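Local coordinates for protein scallop myosin (Argopecten irradians, PDB 1WDC) that serves as the regulatory light chain of molluscan muscle myosin, a calcium-binding protein responsible for the calcium-dependent regulation of the motor, at residues B[27-32]-B[37-42]; B[131-134]-B[138-141]. All blocks are in the same frame, centred on the assembly; numbering follows the deposited sequence.

Contact 1 of 2, residues B[27-32]-B[37-42]; sequences IDVDRD and KEDIKA. With MG (magnesium ion), chain D.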
# COMPACT_ATOMS: atom_id res chain seq x y z
N ILE B 27 34.52 -11.68 -21.91
CA ILE B 27 34.16 -13.00 -21.40
C ILE B 27 34.61 -14.06 -22.40
O ILE B 27 35.02 -15.14 -22.00
CB ILE B 27 32.64 -13.13 -21.19
CG1 ILE B 27 32.14 -12.02 -20.25
CG2 ILE B 27 32.29 -14.50 -20.63
CD1 ILE B 27 30.62 -12.05 -20.03
N ASP B 28 34.55 -13.74 -23.69
CA ASP B 28 34.92 -14.70 -24.72
C ASP B 28 36.44 -14.78 -24.88
O ASP B 28 37.01 -14.51 -25.94
CB ASP B 28 34.27 -14.33 -26.05
CG ASP B 28 34.73 -15.21 -27.17
OD1 ASP B 28 35.04 -16.38 -26.90
OD2 ASP B 28 34.92 -14.68 -28.28
N VAL B 29 37.07 -15.33 -23.85
CA VAL B 29 38.50 -15.14 -23.62
C VAL B 29 39.38 -15.57 -24.82
O VAL B 29 40.25 -14.80 -25.24
CB VAL B 29 38.93 -15.84 -22.30
CG1 VAL B 29 40.44 -15.89 -22.19
CG2 VAL B 29 38.35 -15.08 -21.09
N ASP B 30 38.95 -16.63 -25.50
CA ASP B 30 39.73 -17.23 -26.58
C ASP B 30 39.38 -16.72 -28.00
O ASP B 30 39.85 -17.27 -29.01
CB ASP B 30 39.59 -18.77 -26.50
CG ASP B 30 38.17 -19.24 -26.74
OD1 ASP B 30 37.42 -18.50 -27.38
OD2 ASP B 30 37.83 -20.38 -26.36
N ARG B 31 38.74 -15.55 -28.04
CA ARG B 31 37.89 -15.10 -29.15
C ARG B 31 37.58 -16.04 -30.31
O ARG B 31 37.94 -15.77 -31.44
CB ARG B 31 38.37 -13.76 -29.70
CG ARG B 31 39.87 -13.57 -29.80
CD ARG B 31 40.37 -13.79 -31.23
NE ARG B 31 39.85 -12.83 -32.21
CZ ARG B 31 39.41 -13.17 -33.42
NH1 ARG B 31 39.25 -14.45 -33.73
NH2 ARG B 31 39.07 -12.24 -34.31
N ASP B 32 36.68 -16.98 -30.04
CA ASP B 32 36.13 -17.85 -31.07
C ASP B 32 34.65 -17.56 -31.34
O ASP B 32 34.00 -18.24 -32.16
CB ASP B 32 36.35 -19.33 -30.67
CG ASP B 32 35.38 -19.81 -29.60
OD1 ASP B 32 34.72 -18.96 -28.99
OD2 ASP B 32 35.25 -21.04 -29.37
N LYS B 37 32.77 -23.18 -20.84
CA LYS B 37 33.00 -23.23 -19.41
C LYS B 37 34.41 -22.75 -19.10
O LYS B 37 34.65 -22.11 -18.09
CB LYS B 37 32.79 -24.64 -18.83
CG LYS B 37 32.87 -24.69 -17.29
CD LYS B 37 32.26 -25.93 -16.68
CE LYS B 37 33.10 -27.15 -16.94
NZ LYS B 37 32.43 -28.43 -16.50
N GLU B 38 35.30 -22.92 -20.07
CA GLU B 38 36.70 -22.62 -19.91
C GLU B 38 36.91 -21.12 -19.91
O GLU B 38 37.81 -20.63 -19.26
CB GLU B 38 37.50 -23.27 -21.05
CG GLU B 38 37.62 -24.79 -20.99
CD GLU B 38 36.31 -25.52 -21.29
OE1 GLU B 38 35.66 -25.19 -22.31
OE2 GLU B 38 35.97 -26.48 -20.53
N ASP B 39 36.18 -20.41 -20.77
CA ASP B 39 36.28 -18.94 -20.90
C ASP B 39 35.80 -18.22 -19.63
O ASP B 39 36.45 -17.30 -19.14
CB ASP B 39 35.39 -18.46 -22.03
CG ASP B 39 36.01 -18.61 -23.38
OD1 ASP B 39 37.25 -18.50 -23.56
OD2 ASP B 39 35.20 -18.75 -24.29
N ILE B 40 34.55 -18.50 -19.28
CA ILE B 40 33.99 -18.09 -18.00
C ILE B 40 34.95 -18.31 -16.82
O ILE B 40 35.09 -17.41 -15.99
CB ILE B 40 32.67 -18.86 -17.75
CG1 ILE B 40 31.64 -18.47 -18.79
CG2 ILE B 40 32.10 -18.55 -16.38
CD1 ILE B 40 30.41 -19.26 -18.62
N LYS B 41 35.58 -19.48 -16.72
CA LYS B 41 36.59 -19.78 -15.68
C LYS B 41 37.84 -18.93 -15.82
O LYS B 41 38.30 -18.35 -14.84
CB LYS B 41 37.01 -21.24 -15.71
CG LYS B 41 38.08 -21.65 -14.69
CD LYS B 41 38.03 -23.18 -14.44
CE LYS B 41 39.22 -23.70 -13.62
NZ LYS B 41 40.52 -23.16 -14.14
N ALA B 42 38.36 -18.78 -17.04
CA ALA B 42 39.54 -17.98 -17.22
C ALA B 42 39.28 -16.51 -16.81
O ALA B 42 40.05 -15.93 -16.02
CB ALA B 42 40.00 -18.07 -18.65
MG MG D . 35.19 -18.78 -26.60
O HOH W 1 35.04 -21.14 -26.08

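Contact 2 of 2, residues B[131-134]-B[138-141]; sequences EAPV and KFDY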
# COMPACT_ATOMS: atom_id res chain seq x y z
N GLU B 131 21.84 -2.36 0.98
CA GLU B 131 22.27 -1.61 -0.19
C GLU B 131 21.75 -0.17 -0.26
O GLU B 131 22.39 0.70 -0.87
CB GLU B 131 21.88 -2.40 -1.44
CG GLU B 131 23.06 -2.68 -2.38
CD GLU B 131 24.28 -3.29 -1.67
OE1 GLU B 131 24.12 -4.25 -0.87
OE2 GLU B 131 25.41 -2.81 -1.93
N ALA B 132 20.74 0.12 0.56
CA ALA B 132 19.86 1.29 0.43
C ALA B 132 20.52 2.64 0.79
O ALA B 132 21.24 2.75 1.79
CB ALA B 132 18.61 1.08 1.27
N PRO B 133 20.24 3.69 -0.01
CA PRO B 133 20.71 5.02 0.33
C PRO B 133 19.84 5.65 1.47
O PRO B 133 18.66 5.98 1.25
CB PRO B 133 20.57 5.77 -1.00
CG PRO B 133 19.48 4.98 -1.77
CD PRO B 133 19.13 3.77 -0.98
N VAL B 134 20.36 5.60 2.70
CA VAL B 134 19.74 6.16 3.91
C VAL B 134 20.68 7.17 4.60
O VAL B 134 21.88 6.92 4.72
CB VAL B 134 19.40 5.05 4.90
CG1 VAL B 134 18.70 5.63 6.10
CG2 VAL B 134 18.51 4.03 4.25
N LYS B 138 16.38 9.28 6.57
CA LYS B 138 15.61 9.30 5.32
C LYS B 138 16.18 8.36 4.26
O LYS B 138 17.21 8.67 3.66
CB LYS B 138 15.58 10.71 4.71
CG LYS B 138 14.43 11.58 5.22
CD LYS B 138 14.93 12.93 5.70
CE LYS B 138 15.42 13.84 4.54
NZ LYS B 138 16.52 14.82 4.94
N PHE B 139 15.30 7.47 3.81
CA PHE B 139 15.53 6.62 2.64
C PHE B 139 15.28 7.39 1.32
O PHE B 139 14.23 8.02 1.13
CB PHE B 139 14.60 5.40 2.78
CG PHE B 139 14.55 4.50 1.57
CD1 PHE B 139 15.41 3.41 1.47
CD2 PHE B 139 13.51 4.62 0.65
CE1 PHE B 139 15.24 2.48 0.50
CE2 PHE B 139 13.32 3.70 -0.34
CZ PHE B 139 14.18 2.61 -0.42
N ASP B 140 16.30 7.41 0.45
CA ASP B 140 16.23 8.08 -0.85
C ASP B 140 15.67 7.14 -1.97
O ASP B 140 16.41 6.54 -2.74
CB ASP B 140 17.64 8.63 -1.20
CG ASP B 140 17.66 9.52 -2.45
OD1 ASP B 140 16.68 9.53 -3.21
OD2 ASP B 140 18.67 10.21 -2.69
N TYR B 141 14.35 7.15 -2.14
CA TYR B 141 13.72 6.25 -3.09
C TYR B 141 13.98 6.62 -4.54
O TYR B 141 13.73 5.81 -5.44
CB TYR B 141 12.23 6.13 -2.81
CG TYR B 141 11.40 7.38 -3.08
CD1 TYR B 141 11.04 7.74 -4.39
CD2 TYR B 141 10.90 8.16 -2.01
CE1 TYR B 141 10.25 8.86 -4.63
CE2 TYR B 141 10.06 9.25 -2.26
CZ TYR B 141 9.77 9.60 -3.57
OH TYR B 141 8.96 10.66 -3.85

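Contact 1 of 2, residues B[27-32]-B[37-42]
Asp39 OD2 binds the magnesium ion at 2.3 Å, in a shell it shares with three aspartates of the 27-32 loop. OD1 of the same carboxylate turns to the loop backbone and accepts a hydrogen bond from the N of Asp30 at 3.2 Å; the donor stands on the syn side, 35° out of the carboxylate plane. Asp39 reaches both partners because its CG lies anti to the carbonyl carbon (chi1 -81°), which sets the carboxylate against the backbone of Val29 and Asp30 and beside the magnesium ion.

Asp28, Asp30 and Asp32 each give the magnesium ion one oxygen, OD1, at 2.4 Å. A water at the same distance from the ion and the backbone oxygen of Phe34 complete the shell. The water donates to Asp30 OD2 at 2.9 Å and more weakly to Asp32 OD2, so two ligands steady it. Asp28 and Asp39 run side by side with their carboxylate planes 81° apart, whereas Asp30 crosses Asp39 at about a right angle. Between Asp30 OD2 and Asp39 OD1 the gap is just 3.4 Å, a meeting of like charges that the cation probably makes tolerable. Asp28 OD2, turned from the metal, takes the N of Gly33.

Apolar contacts flank the site: Val29 CG1 lies 4.2 Å from Ala42 CB, and Ile27 CG2 approaches Ile40 CG1. Four aspartates and a backbone carbonyl closing round a cation between helices 14-27 and 37-47 form the helix-loop-helix metal site of an EF-hand.

Contact 2 of 2, residues B[131-134]-B[138-141]
Lys138 meets Val134 through its backbone: its O receives a CA-H...O contact from Val134 CA at 3.6 Å, while CG1 of the valine rests near the same carbonyl group. The lysine CB points away from the facing segment.

Next comes Phe139, which forms an antiparallel, non-hydrogen-bonded pair with Val134, their CA atoms 4.4 Å apart. Its CA also approaches Pro133 O, at 3.5 Å, in a second CA-H...O contact. With CG anti to the backbone N (chi1 172°), the ring turns its edge to Ala132 and Val134: Ala132 CB stands near the ring plane, 3.7 Å from CE1, and Val134 CG2 lies 4.2 Å from CD1, also at the edge. Ile106 and Ile109 of helix 106-115 and the ring of Phe144 enclose the phenylalanine further, which fits its burial within an otherwise superficial contact.

Asp140 supplies the hydrogen bond that ties the segments together. Its N donates to Pro133 O at 2.9 Å, almost straight at 176°, and the C=O...donor angle of 164° sets the donor nearly in line with the carbonyl. Beside this bond the two side chains cross at about a right angle, and Pro133 CG packs 3.6 Å from Asp140 O. The aspartate carboxylate serves the following helix instead, where OD1 accepts from the N of Lys143 and, weakly, from that of Val142.

The chain thus leaves helix 122-131, doubles back as a short antiparallel hairpin, and enters helix 141-149 through an aspartate N-cap, a helix-loop-helix course resembling an EF-hand.

A helix-loop-helix course, probably only EF-hand-like in the second case, can be fastened in different ways, as the two contacts illustrate. Contact 1 is partly buried and joins a loop to the helix that follows it; contact 2 lies at the surface and joins two short extended segments between helices 122-131 and 141-149. Charge dominates the first, where carboxylates converge on a cation. In the second, backbone hydrogen bonding and apolar packing about an aromatic edge do the work, away from any annotated site, and the aspartate there caps a helix. The contacts share no element, follow each other in sequence, and sit on opposite sides of the chain's centre, their own centres about 38 Å apart.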